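PDB 2DDZ: 190aa long hypothetical protein from Pyrococcus horikoshii, which is of unknown function but assembles as a hexamer and has a fold probably akin to that of class II aminoacyl-tRNA synthetases. Local coordinates for residues E[7-12]-E[36-41]; E[117-122]-E[147-152]; E[22-27]-E[128-133]; E[14-19]-E[44-49]. All blocks are in the same frame, centred on the assembly; numbering follows the deposited sequence.

Interaction 1: E[7-12]-E[36-41]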
loop_
_atom_site.group_PDB
_atom_site.type_symbol
_atom_site.label_atom_id
_atom_site.label_comp_id
_atom_site.label_asym_id
_atom_site.label_seq_id
_atom_site.Cartn_x
_atom_site.Cartn_y
_atom_site.Cartn_z
ATOM N N LEU E 7 -9.963 26.126 7.668
ATOM C CA LEU E 7 -10.304 27.410 7.076
ATOM C C LEU E 7 -11.810 27.549 6.909
ATOM O O LEU E 7 -12.427 26.795 6.158
ATOM C CB LEU E 7 -9.641 27.580 5.706
ATOM C CG LEU E 7 -10.050 28.860 4.951
ATOM C CD1 LEU E 7 -9.591 30.088 5.752
ATOM C CD2 LEU E 7 -9.432 28.884 3.544
ATOM N N ILE E 8 -12.395 28.511 7.620
ATOM C CA ILE E 8 -13.823 28.782 7.519
ATOM C C ILE E 8 -13.946 30.088 6.740
ATOM O O ILE E 8 -13.470 31.117 7.201
ATOM C CB ILE E 8 -14.479 29.001 8.896
ATOM C CG1 ILE E 8 -14.119 27.877 9.868
ATOM C CG2 ILE E 8 -15.991 29.037 8.743
ATOM C CD1 ILE E 8 -14.601 26.521 9.431
ATOM N N ILE E 9 -14.564 30.048 5.564
ATOM C CA ILE E 9 -14.732 31.257 4.751
ATOM C C ILE E 9 -16.012 31.986 5.194
ATOM O O ILE E 9 -17.114 31.636 4.787
ATOM C CB ILE E 9 -14.793 30.896 3.253
ATOM C CG1 ILE E 9 -13.484 30.204 2.866
ATOM C CG2 ILE E 9 -15.004 32.156 2.402
ATOM C CD1 ILE E 9 -13.488 29.614 1.484
ATOM N N LYS E 10 -15.815 33.005 6.029
ATOM C CA LYS E 10 -16.888 33.805 6.591
ATOM C C LYS E 10 -17.203 35.118 5.838
ATOM O O LYS E 10 -18.342 35.583 5.839
ATOM C CB LYS E 10 -16.528 34.132 8.041
ATOM C CG LYS E 10 -16.001 32.929 8.801
ATOM C CD LYS E 10 -15.331 33.297 10.104
ATOM C CE LYS E 10 -15.095 32.029 10.907
ATOM N NZ LYS E 10 -14.414 32.285 12.195
ATOM N N GLU E 11 -16.195 35.712 5.205
ATOM C CA GLU E 11 -16.338 36.961 4.453
ATOM C C GLU E 11 -17.265 36.889 3.222
ATOM O O GLU E 11 -17.936 37.866 2.875
ATOM C CB GLU E 11 -14.951 37.446 3.994
ATOM C CG GLU E 11 -14.164 36.389 3.201
ATOM C CD GLU E 11 -13.405 35.396 4.087
ATOM O OE1 GLU E 11 -13.819 35.164 5.242
ATOM O OE2 GLU E 11 -12.389 34.834 3.618
ATOM N N ARG E 12 -17.302 35.742 2.550
ATOM C CA ARG E 12 -18.133 35.592 1.350
ATOM C C ARG E 12 -18.761 34.210 1.220
ATOM O O ARG E 12 -18.645 33.365 2.107
ATOM C CB ARG E 12 -17.287 35.846 0.106
ATOM C CG ARG E 12 -15.907 35.238 0.249
ATOM C CD ARG E 12 -15.209 34.992 -1.059
ATOM N NE ARG E 12 -13.911 34.369 -0.823
ATOM C CZ ARG E 12 -13.236 33.688 -1.740
ATOM N NH1 ARG E 12 -13.744 33.539 -2.959
ATOM N NH2 ARG E 12 -12.058 33.158 -1.438
ATOM N N SER E 36 -6.333 19.105 5.313
ATOM C CA SER E 36 -7.158 20.277 5.570
ATOM C C SER E 36 -8.673 20.109 5.476
ATOM O O SER E 36 -9.202 19.191 4.839
ATOM C CB SER E 36 -6.747 21.424 4.643
ATOM O OG SER E 36 -7.121 21.160 3.303
ATOM N N LEU E 37 -9.360 21.039 6.132
ATOM C CA LEU E 37 -10.803 21.096 6.142
ATOM C C LEU E 37 -11.138 22.553 5.820
ATOM O O LEU E 37 -10.655 23.467 6.486
ATOM C CB LEU E 37 -11.347 20.699 7.517
ATOM C CG LEU E 37 -12.852 20.924 7.738
ATOM C CD1 LEU E 37 -13.694 20.131 6.733
ATOM C CD2 LEU E 37 -13.191 20.522 9.151
ATOM N N VAL E 38 -11.927 22.752 4.770
ATOM C CA VAL E 38 -12.349 24.081 4.342
ATOM C C VAL E 38 -13.867 24.128 4.444
ATOM O O VAL E 38 -14.564 23.325 3.833
ATOM C CB VAL E 38 -11.948 24.362 2.881
ATOM C CG1 VAL E 38 -12.410 25.765 2.475
ATOM C CG2 VAL E 38 -10.440 24.229 2.719
ATOM N N VAL E 39 -14.373 25.078 5.217
ATOM C CA VAL E 39 -15.810 25.218 5.420
ATOM C C VAL E 39 -16.312 26.519 4.840
ATOM O O VAL E 39 -15.762 27.587 5.102
ATOM C CB VAL E 39 -16.139 25.156 6.914
ATOM C CG1 VAL E 39 -17.630 25.266 7.134
ATOM C CG2 VAL E 39 -15.591 23.849 7.492
ATOM N N PHE E 40 -17.358 26.418 4.033
ATOM C CA PHE E 40 -17.950 27.589 3.418
ATOM C C PHE E 40 -19.456 27.429 3.257
ATOM O O PHE E 40 -20.034 26.393 3.602
ATOM C CB PHE E 40 -17.314 27.861 2.054
ATOM C CG PHE E 40 -17.334 26.680 1.123
ATOM C CD1 PHE E 40 -16.543 25.565 1.385
ATOM C CD2 PHE E 40 -18.126 26.685 -0.024
ATOM C CE1 PHE E 40 -16.510 24.478 0.498
ATOM C CE2 PHE E 40 -18.102 25.600 -0.926
ATOM C CZ PHE E 40 -17.299 24.491 -0.658
ATOM N N ARG E 41 -20.090 28.473 2.732
ATOM C CA ARG E 41 -21.525 28.475 2.513
ATOM C C ARG E 41 -21.823 28.984 1.106
ATOM O O ARG E 41 -21.092 29.820 0.562
ATOM C CB ARG E 41 -22.215 29.351 3.565
ATOM C CG ARG E 41 -23.736 29.300 3.550
ATOM C CD ARG E 41 -24.311 30.213 4.638
ATOM N NE ARG E 41 -25.774 30.289 4.627
ATOM C CZ ARG E 41 -26.496 31.064 5.436
ATOM N NH1 ARG E 41 -25.899 31.841 6.332
ATOM N NH2 ARG E 41 -27.819 31.065 5.353
#
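The backbones of Leu-7 to Ile-9 and Leu-37 to Phe-40 run parallel and in step, with Leu-7 level with Val-38 and Ile-8 level with Val-39. This is the strand pairing of a beta-alpha-beta unit, in which helix 25-30 carries the chain from strand 5-8 to its parallel neighbour 36-45. Three amides tie the pair. Leu-7 gives its N to Leu-37 O at 3.0 Å and accepts Val-39 N on its own O at 2.8 Å; Ile-9 N then bonds to Val-39 O at 2.8 Å. Beta-branched residues fill most of the positions here, and they suit an extended backbone. On one face Ile-8 and Val-39 lie side by side. CG1 of Ile-8 stands anti to the carbonyl carbon and the chain folds again at chi2 (-62°), which swings CD1 over its neighbour. The 3.3 Å from Ile-8 CD1 to Val-39 CB is tighter than an ordinary carbon contact, though the exact value is doubtful at this resolution. Helix 161-184 covers this face, with Ala-169 against Ile-8 and Met-165 against Val-39. The opposite face, bearing Leu-7 and Val-38, is packed by helix 25-30 through Phe-30 and Ala-26. Ile-9 also leans on Phe-30, which with Arg-12 lines a guanidine pocket. The side chains of Ile-9 and Val-38 slant across each other, Ile-9 CD1 lying 4.1 Å from Val-38 CG1. The Phe-40 ring turns away to stack on His-70; across this contact it is the methylene that touches, Phe-40 CB lying 4.1 Å from Ile-9 CB.

Interaction 2: E[117-122]-E[147-152]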
loop_
_atom_site.group_PDB
_atom_site.type_symbol
_atom_site.label_atom_id
_atom_site.label_comp_id
_atom_site.label_asym_id
_atom_site.label_seq_id
_atom_site.Cartn_x
_atom_site.Cartn_y
_atom_site.Cartn_z
ATOM N N GLY E 117 -37.587 11.944 9.961
ATOM C CA GLY E 117 -37.752 11.320 8.658
ATOM C C GLY E 117 -37.371 12.145 7.439
ATOM O O GLY E 117 -37.557 11.692 6.314
ATOM N N ARG E 118 -36.827 13.337 7.655
ATOM C CA ARG E 118 -36.437 14.229 6.560
ATOM C C ARG E 118 -34.906 14.359 6.430
ATOM O O ARG E 118 -34.194 14.502 7.434
ATOM C CB ARG E 118 -37.086 15.592 6.798
ATOM C CG ARG E 118 -38.608 15.495 6.913
ATOM C CD ARG E 118 -39.225 16.766 7.468
ATOM N NE ARG E 118 -39.048 17.900 6.565
ATOM C CZ ARG E 118 -39.169 19.172 6.938
ATOM N NH1 ARG E 118 -39.471 19.468 8.196
ATOM N NH2 ARG E 118 -38.983 20.147 6.057
ATOM N N LYS E 119 -34.402 14.318 5.197
ATOM C CA LYS E 119 -32.958 14.392 4.959
ATOM C C LYS E 119 -32.376 15.796 5.024
ATOM O O LYS E 119 -32.786 16.695 4.290
ATOM C CB LYS E 119 -32.597 13.754 3.609
ATOM C CG LYS E 119 -31.107 13.410 3.465
ATOM C CD LYS E 119 -30.826 12.485 2.278
ATOM C CE LYS E 119 -31.137 13.159 0.941
ATOM N NZ LYS E 119 -30.334 14.400 0.729
ATOM N N LEU E 120 -31.391 15.962 5.900
ATOM C CA LEU E 120 -30.717 17.239 6.106
ATOM C C LEU E 120 -29.447 17.420 5.283
ATOM O O LEU E 120 -29.093 18.544 4.914
ATOM C CB LEU E 120 -30.345 17.374 7.588
ATOM C CG LEU E 120 -29.425 18.516 8.040
ATOM C CD1 LEU E 120 -30.184 19.846 7.993
ATOM C CD2 LEU E 120 -28.936 18.238 9.471
ATOM N N SER E 121 -28.780 16.311 4.972
ATOM C CA SER E 121 -27.490 16.364 4.283
ATOM C C SER E 121 -27.282 15.580 2.991
ATOM O O SER E 121 -28.152 14.861 2.520
ATOM C CB SER E 121 -26.413 15.891 5.260
ATOM O OG SER E 121 -26.606 14.508 5.556
ATOM N N ILE E 122 -26.091 15.765 2.435
ATOM C CA ILE E 122 -25.604 15.053 1.258
ATOM C C ILE E 122 -24.118 14.888 1.550
ATOM O O ILE E 122 -23.514 15.700 2.273
ATOM C CB ILE E 122 -25.784 15.811 -0.079
ATOM C CG1 ILE E 122 -24.989 17.118 -0.073
ATOM C CG2 ILE E 122 -27.283 15.987 -0.374
ATOM C CD1 ILE E 122 -24.828 17.721 -1.458
ATOM N N PRO E 147 -37.459 18.386 -5.832
ATOM C CA PRO E 147 -38.549 17.671 -5.171
ATOM C C PRO E 147 -38.435 16.166 -5.267
ATOM O O PRO E 147 -37.838 15.616 -6.198
ATOM C CB PRO E 147 -39.792 18.203 -5.877
ATOM C CG PRO E 147 -39.292 18.480 -7.245
ATOM C CD PRO E 147 -37.970 19.159 -6.975
ATOM N N GLY E 148 -39.032 15.515 -4.280
ATOM C CA GLY E 148 -39.017 14.071 -4.196
ATOM C C GLY E 148 -38.842 13.700 -2.728
ATOM O O GLY E 148 -39.829 13.515 -2.006
ATOM N N VAL E 149 -37.580 13.615 -2.300
ATOM C CA VAL E 149 -37.219 13.277 -0.930
ATOM C C VAL E 149 -37.503 14.487 -0.029
ATOM O O VAL E 149 -37.217 15.637 -0.393
ATOM C CB VAL E 149 -35.696 12.872 -0.838
ATOM C CG1 VAL E 149 -34.798 14.100 -1.001
ATOM C CG2 VAL E 149 -35.382 12.136 0.479
ATOM N N ASP E 150 -38.100 14.238 1.137
ATOM C CA ASP E 150 -38.424 15.319 2.085
ATOM C C ASP E 150 -37.149 15.844 2.734
ATOM O O ASP E 150 -36.509 15.139 3.516
ATOM C CB ASP E 150 -39.359 14.811 3.183
ATOM C CG ASP E 150 -40.754 14.516 2.665
ATOM O OD1 ASP E 150 -41.392 15.441 2.124
ATOM O OD2 ASP E 150 -41.212 13.359 2.817
ATOM N N ALA E 151 -36.789 17.090 2.436
ATOM C CA ALA E 151 -35.581 17.689 3.009
ATOM C C ALA E 151 -35.869 18.675 4.129
ATOM O O ALA E 151 -36.944 19.272 4.194
ATOM C CB ALA E 151 -34.765 18.369 1.917
ATOM N N ILE E 152 -34.882 18.849 4.999
ATOM C CA ILE E 152 -35.003 19.757 6.124
ATOM C C ILE E 152 -33.704 20.572 6.181
ATOM O O ILE E 152 -32.633 20.056 5.850
ATOM C CB ILE E 152 -35.255 18.936 7.431
ATOM C CG1 ILE E 152 -35.709 19.847 8.570
ATOM C CG2 ILE E 152 -34.000 18.182 7.840
ATOM C CD1 ILE E 152 -34.603 20.685 9.119
#
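Arg-118 and Ile-152 form the close-packed half of this contact, their side chains crossing at about a right angle. The arginine chain is extended until chi3 (65°), where it bends and lays the guanidinium across the isoleucine. Ile-152 CG1 therefore sits over one face of that flat group, 3.8 Å from Arg-118 NH1, a good use of a branched aliphatic chain under a charge that keeps its own polar partners. NH2 of Arg-118 bonds to Ala-151 O at 2.9 Å, though the N-H points well aside (132°) and the oxygen lies out of the guanidinium plane. NH1 makes a salt bridge with Glu-156. The other branch of the isoleucine, CG2, presses on Leu-120 CB at 3.8 Å, and both of these residues are buried. A single beta bridge, Lys-119 with Ala-151, joins the two backbones. Its bonds are Lys-119 N to Asp-150 O at 2.8 Å and Ile-152 N to Lys-119 O at 3.1 Å, the second donor standing above the carbonyl plane. Small Ala-151 fits where the backbones come close, its CB 3.5 Å from Lys-119 O. Towards solvent the fit slackens: Val-149 and Asp-150 are exposed, and Lys-119 CE comes no nearer than 4.2 Å to Val-149 CG1. The lysine ammonium curls back to its own segment, NZ meeting Ser-121 O at 2.9 Å. Segment 147-152 belongs to the loop between strand 131-139 and helix 161-184; it lies against the start of strand 118-128, which is itself flanked by strands 112-115 and 131-139.

Interaction 3: E[22-27]-E[128-133]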
loop_
_atom_site.group_PDB
_atom_site.type_symbol
_atom_site.label_atom_id
_atom_site.label_comp_id
_atom_site.label_asym_id
_atom_site.label_seq_id
_atom_site.Cartn_x
_atom_site.Cartn_y
_atom_site.Cartn_z
ATOM N N ARG E 22 -12.032 17.726 -6.135
ATOM C CA ARG E 22 -10.722 17.408 -6.735
ATOM C C ARG E 22 -9.530 17.566 -5.793
ATOM O O ARG E 22 -9.552 18.358 -4.842
ATOM C CB ARG E 22 -10.435 18.254 -8.002
ATOM C CG ARG E 22 -11.494 18.040 -9.101
ATOM C CD ARG E 22 -10.949 18.382 -10.431
ATOM N NE ARG E 22 -11.897 18.510 -11.494
ATOM C CZ ARG E 22 -11.485 18.643 -12.754
ATOM N NH1 ARG E 22 -12.382 18.711 -13.707
ATOM N NH2 ARG E 22 -10.179 18.727 -13.043
ATOM N N SER E 23 -8.454 16.855 -6.115
ATOM C CA SER E 23 -7.253 16.900 -5.299
ATOM C C SER E 23 -6.552 18.239 -5.356
ATOM O O SER E 23 -6.531 18.900 -6.394
ATOM C CB SER E 23 -6.268 15.786 -5.699
ATOM O OG SER E 23 -5.771 15.950 -7.019
ATOM N N HIS E 24 -5.976 18.617 -4.219
ATOM C CA HIS E 24 -5.241 19.862 -4.062
ATOM C C HIS E 24 -6.124 21.098 -4.210
ATOM O O HIS E 24 -5.624 22.197 -4.398
ATOM C CB HIS E 24 -4.076 19.916 -5.054
ATOM C CG HIS E 24 -2.957 18.969 -4.734
ATOM N ND1 HIS E 24 -2.050 19.198 -3.720
ATOM C CD2 HIS E 24 -2.576 17.810 -5.323
ATOM C CE1 HIS E 24 -1.155 18.225 -3.703
ATOM N NE2 HIS E 24 -1.452 17.371 -4.666
ATOM N N TRP E 25 -7.438 20.920 -4.095
ATOM C CA TRP E 25 -8.357 22.043 -4.218
ATOM C C TRP E 25 -8.028 23.169 -3.226
ATOM O O TRP E 25 -7.835 24.321 -3.621
ATOM C CB TRP E 25 -9.794 21.578 -4.008
ATOM C CG TRP E 25 -10.787 22.680 -4.142
ATOM C CD1 TRP E 25 -11.147 23.316 -5.290
ATOM C CD2 TRP E 25 -11.524 23.305 -3.085
ATOM N NE1 TRP E 25 -12.064 24.301 -5.016
ATOM C CE2 TRP E 25 -12.314 24.318 -3.671
ATOM C CE3 TRP E 25 -11.593 23.111 -1.701
ATOM C CZ2 TRP E 25 -13.169 25.137 -2.921
ATOM C CZ3 TRP E 25 -12.448 23.928 -0.948
ATOM C CH2 TRP E 25 -13.222 24.928 -1.564
ATOM N N ALA E 26 -7.966 22.818 -1.941
ATOM C CA ALA E 26 -7.659 23.767 -0.883
ATOM C C ALA E 26 -6.311 24.452 -1.100
ATOM O O ALA E 26 -6.183 25.653 -0.882
ATOM C CB ALA E 26 -7.675 23.060 0.493
ATOM N N TYR E 27 -5.307 23.695 -1.528
ATOM C CA TYR E 27 -3.989 24.265 -1.730
ATOM C C TYR E 27 -3.928 25.142 -2.967
ATOM O O TYR E 27 -3.272 26.191 -2.971
ATOM C CB TYR E 27 -2.937 23.154 -1.801
ATOM C CG TYR E 27 -1.524 23.667 -1.973
ATOM C CD1 TYR E 27 -0.953 24.531 -1.033
ATOM C CD2 TYR E 27 -0.776 23.331 -3.103
ATOM C CE1 TYR E 27 0.325 25.057 -1.219
ATOM C CE2 TYR E 27 0.505 23.845 -3.300
ATOM C CZ TYR E 27 1.047 24.711 -2.359
ATOM O OH TYR E 27 2.294 25.243 -2.581
ATOM N N SER E 128 -8.215 10.191 -4.829
ATOM C CA SER E 128 -7.522 10.688 -6.010
ATOM C C SER E 128 -6.215 9.891 -5.974
ATOM O O SER E 128 -5.936 9.208 -4.995
ATOM C CB SER E 128 -7.212 12.181 -5.877
ATOM O OG SER E 128 -6.195 12.397 -4.922
ATOM N N PRO E 129 -5.399 9.959 -7.030
ATOM C CA PRO E 129 -4.165 9.180 -6.954
ATOM C C PRO E 129 -3.292 9.517 -5.743
ATOM O O PRO E 129 -2.490 8.689 -5.325
ATOM C CB PRO E 129 -3.476 9.505 -8.277
ATOM C CG PRO E 129 -4.645 9.749 -9.209
ATOM C CD PRO E 129 -5.545 10.598 -8.352
ATOM N N VAL E 130 -3.448 10.710 -5.168
ATOM C CA VAL E 130 -2.606 11.101 -4.032
ATOM C C VAL E 130 -3.298 11.503 -2.731
ATOM O O VAL E 130 -2.638 11.978 -1.809
ATOM C CB VAL E 130 -1.697 12.276 -4.402
ATOM C CG1 VAL E 130 -0.962 11.975 -5.689
ATOM C CG2 VAL E 130 -2.526 13.550 -4.524
ATOM N N SER E 131 -4.612 11.335 -2.635
ATOM C CA SER E 131 -5.269 11.744 -1.406
ATOM C C SER E 131 -6.714 11.269 -1.254
ATOM O O SER E 131 -7.324 10.760 -2.196
ATOM C CB SER E 131 -5.245 13.271 -1.312
ATOM O OG SER E 131 -6.158 13.816 -2.245
ATOM N N ILE E 132 -7.242 11.459 -0.045
ATOM C CA ILE E 132 -8.619 11.119 0.287
ATOM C C ILE E 132 -9.377 12.441 0.209
ATOM O O ILE E 132 -8.906 13.460 0.726
ATOM C CB ILE E 132 -8.756 10.579 1.729
ATOM C CG1 ILE E 132 -8.314 9.114 1.801
ATOM C CG2 ILE E 132 -10.186 10.724 2.203
ATOM C CD1 ILE E 132 -6.859 8.913 1.482
ATOM N N LYS E 133 -10.541 12.419 -0.433
ATOM C CA LYS E 133 -11.364 13.606 -0.593
ATOM C C LYS E 133 -12.790 13.358 -0.156
ATOM O O LYS E 133 -13.453 12.455 -0.666
ATOM C CB LYS E 133 -11.357 14.067 -2.055
ATOM C CG LYS E 133 -10.107 14.816 -2.433
ATOM C CD LYS E 133 -9.928 16.030 -1.529
ATOM C CE LYS E 133 -11.071 17.054 -1.674
ATOM N NZ LYS E 133 -10.749 18.176 -2.612
HETATM O O HOH W 1 -8.755 20.226 -1.042
#
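Three successive bends in Lys-133 (chi2 -58°, chi3 -63°, chi4 -97°) curl its chain round and bring NZ to Arg-22 O. The hydrogen bond measures 2.5 Å between Lys-133 NZ and Arg-22 O, a value probably shortened by coordinate error, and the donor stands above the carbonyl plane instead of on a lone pair. Ala-20 O is another acceptor for the ammonium. A water accepts as well, 3.3 Å from Lys-133 NZ; it also accepts a hydrogen bond from Ala-26 N at 2.9 Å, an early amide of helix 25-30. A long, flexible lysine thus serves several oxygens in a buried place. The carbonyl it holds opens a type II beta turn, Arg-22 to Trp-25, closed by a weak bond from Trp-25 N, and His-24 in the turn is also the N-cap residue of the helix. Across from this, Ser-128 makes an ST turn: its OG accepts from Val-130 N at 3.2 Å, at the bend that leads into strand 131-139 of the mixed sheet. Ser-23 CB nestles against that hydroxyl, 3.5 Å from Ser-128 OG, and the small serine side chains suit this close approach. The polar end of Ser-23 turns to another chain, bonding the terminal carboxylate of Thr-190 of a second subunit. Glu-74 links the two segments by accepting from both His-24 N and Ser-131 OG. At the far end the His-24 ring and Val-130 cross at about a right angle, NE2 of His-24 being 4.0 Å from CG2 of Val-130, while Trp-188 of a third subunit packs on Val-130.

Interaction 4: E[14-19]-E[44-49]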
loop_
_atom_site.group_PDB
_atom_site.type_symbol
_atom_site.label_atom_id
_atom_site.label_comp_id
_atom_site.label_asym_id
_atom_site.label_seq_id
_atom_site.Cartn_x
_atom_site.Cartn_y
_atom_site.Cartn_z
ATOM N N ILE E 14 -19.234 30.797 -1.387
ATOM C CA ILE E 14 -18.586 30.071 -2.463
ATOM C C ILE E 14 -19.558 28.974 -2.844
ATOM O O ILE E 14 -20.038 28.254 -1.968
ATOM C CB ILE E 14 -17.271 29.425 -1.999
ATOM C CG1 ILE E 14 -16.298 30.496 -1.506
ATOM C CG2 ILE E 14 -16.649 28.669 -3.147
ATOM C CD1 ILE E 14 -16.001 31.544 -2.564
ATOM N N ASP E 15 -19.865 28.849 -4.135
ATOM C CA ASP E 15 -20.802 27.821 -4.583
ATOM C C ASP E 15 -20.125 26.481 -4.896
ATOM O O ASP E 15 -19.026 26.426 -5.451
ATOM C CB ASP E 15 -21.590 28.302 -5.811
ATOM C CG ASP E 15 -22.351 29.606 -5.554
ATOM O OD1 ASP E 15 -22.986 29.735 -4.484
ATOM O OD2 ASP E 15 -22.317 30.500 -6.429
ATOM N N TYR E 16 -20.798 25.397 -4.535
ATOM C CA TYR E 16 -20.280 24.056 -4.772
ATOM C C TYR E 16 -20.892 23.457 -6.038
ATOM O O TYR E 16 -22.089 23.180 -6.085
ATOM C CB TYR E 16 -20.608 23.160 -3.575
ATOM C CG TYR E 16 -20.097 21.744 -3.704
ATOM C CD1 TYR E 16 -18.729 21.476 -3.710
ATOM C CD2 TYR E 16 -20.983 20.671 -3.827
ATOM C CE1 TYR E 16 -18.255 20.173 -3.839
ATOM C CE2 TYR E 16 -20.523 19.367 -3.955
ATOM C CZ TYR E 16 -19.158 19.127 -3.961
ATOM O OH TYR E 16 -18.684 17.850 -4.100
ATOM N N ASP E 17 -20.078 23.270 -7.070
ATOM C CA ASP E 17 -20.576 22.673 -8.302
ATOM C C ASP E 17 -19.941 21.285 -8.463
ATOM O O ASP E 17 -19.976 20.680 -9.545
ATOM C CB ASP E 17 -20.256 23.573 -9.504
ATOM C CG ASP E 17 -18.774 23.657 -9.808
ATOM O OD1 ASP E 17 -17.957 23.672 -8.865
ATOM O OD2 ASP E 17 -18.425 23.729 -11.004
ATOM N N GLY E 18 -19.382 20.792 -7.354
ATOM C CA GLY E 18 -18.741 19.491 -7.319
ATOM C C GLY E 18 -17.237 19.483 -7.556
ATOM O O GLY E 18 -16.548 18.567 -7.099
ATOM N N SER E 19 -16.716 20.494 -8.250
ATOM C CA SER E 19 -15.285 20.536 -8.563
ATOM C C SER E 19 -14.359 20.738 -7.367
ATOM O O SER E 19 -13.143 20.604 -7.493
ATOM C CB SER E 19 -14.991 21.604 -9.634
ATOM O OG SER E 19 -15.224 22.917 -9.148
ATOM N N CYS E 44 -25.597 24.957 -4.177
ATOM C CA CYS E 44 -25.162 23.615 -4.523
ATOM C C CYS E 44 -25.802 23.187 -5.836
ATOM O O CYS E 44 -27.006 22.947 -5.896
ATOM C CB CYS E 44 -25.550 22.624 -3.425
ATOM S SG CYS E 44 -25.121 20.905 -3.811
ATOM N N ASN E 45 -25.003 23.123 -6.892
ATOM C CA ASN E 45 -25.497 22.686 -8.185
ATOM C C ASN E 45 -24.371 21.885 -8.823
ATOM O O ASN E 45 -23.506 22.425 -9.524
ATOM C CB ASN E 45 -25.893 23.886 -9.044
ATOM C CG ASN E 45 -26.522 23.471 -10.359
ATOM O OD1 ASN E 45 -27.119 22.397 -10.463
ATOM N ND2 ASN E 45 -26.400 24.321 -11.367
ATOM N N VAL E 46 -24.387 20.583 -8.561
ATOM C CA VAL E 46 -23.346 19.685 -9.043
ATOM C C VAL E 46 -23.419 19.340 -10.509
ATOM O O VAL E 46 -24.400 18.772 -10.967
ATOM C CB VAL E 46 -23.333 18.350 -8.251
ATOM C CG1 VAL E 46 -22.142 17.499 -8.688
ATOM C CG2 VAL E 46 -23.274 18.622 -6.761
ATOM N N LYS E 47 -22.359 19.677 -11.235
ATOM C CA LYS E 47 -22.268 19.368 -12.651
ATOM C C LYS E 47 -22.118 17.851 -12.810
ATOM O O LYS E 47 -21.358 17.208 -12.082
ATOM C CB LYS E 47 -21.054 20.065 -13.266
ATOM C CG LYS E 47 -21.148 21.580 -13.316
ATOM C CD LYS E 47 -19.900 22.164 -13.960
ATOM C CE LYS E 47 -19.998 23.671 -14.138
ATOM N NZ LYS E 47 -20.209 24.400 -12.855
ATOM N N VAL E 48 -22.848 17.288 -13.766
ATOM C CA VAL E 48 -22.803 15.860 -14.026
ATOM C C VAL E 48 -21.381 15.334 -14.246
ATOM O O VAL E 48 -21.081 14.187 -13.911
ATOM C CB VAL E 48 -23.691 15.516 -15.240
ATOM C CG1 VAL E 48 -23.417 14.104 -15.723
ATOM C CG2 VAL E 48 -25.147 15.642 -14.840
ATOM N N GLU E 49 -20.506 16.171 -14.793
ATOM C CA GLU E 49 -19.129 15.770 -15.049
ATOM C C GLU E 49 -18.313 15.811 -13.768
ATOM O O GLU E 49 -17.166 15.365 -13.734
ATOM C CB GLU E 49 -18.482 16.687 -16.093
ATOM C CG GLU E 49 -18.654 18.172 -15.797
ATOM C CD GLU E 49 -19.860 18.774 -16.499
ATOM O OE1 GLU E 49 -20.875 18.062 -16.676
ATOM O OE2 GLU E 49 -19.796 19.965 -16.868
#
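Asp-17 OD2 and Lys-47 NZ form a salt bridge of 2.7 Å, the shortest polar link between these segments. The ammonium approaches on the anti side of the carboxylate, close to its plane, after the otherwise extended lysine turns at chi4 (59°). The second oxygen, Asp-17 OD1, is held on its syn side by Ser-19 OG at 2.8 Å, so both ends of the group are fixed. The motif beneath is a lone beta bridge, Tyr-16 with Cys-44, by which the loop preceding helix 25-30 adds itself to the end of strand 36-45. Asn-45 N bonds to Tyr-16 O at 3.0 Å; two residues on, Lys-47 N reaches Asp-17 O at 3.1 Å from above the carbonyl plane. Apolar atoms fill the inner side. Val-46 lies alongside Tyr-16, with CG2 of Val-46 4.0 Å from CE2 of Tyr-16, and Cys-44 sets its sulfur at the edge of the ring. Tyr-16 suits this half-polar place: the ring stacks on His-135, and OH bonds a glycerol, probably left from crystallisation. Ile-14, earlier in the same loop, touches a bound guanidine. Gly-18 takes a positive phi (94°), and being without a side chain it fits close beside Val-46; its backbone folds back until Gly-18 N stands 3.5 Å above the plane of the Tyr-16 ring, over the centre.

How the interactions relate
All four contacts reach the same mixed sheet. Interactions 1 and 4 share strand 36-45, and their centres lie about 16 Å apart; the backbone O of Arg-41 probably accepts from the backbone N of Ile-14. Interaction 3 touches both, with Trp-25 packed against Val-38 and Phe-40 and close to Ser-19. Interaction 2 is the most remote: it lies across the chain's centre from interaction 3, about 28 Å between centres, and meets interaction 4 where Ile-122 packs on Cys-44. Along the chain 1, 3 and 4 interleave, while 2 opens after 1 and 4 have closed and crosses only 3. Early and late strands are thus knitted into one body, with interaction 3 at the subunit boundary.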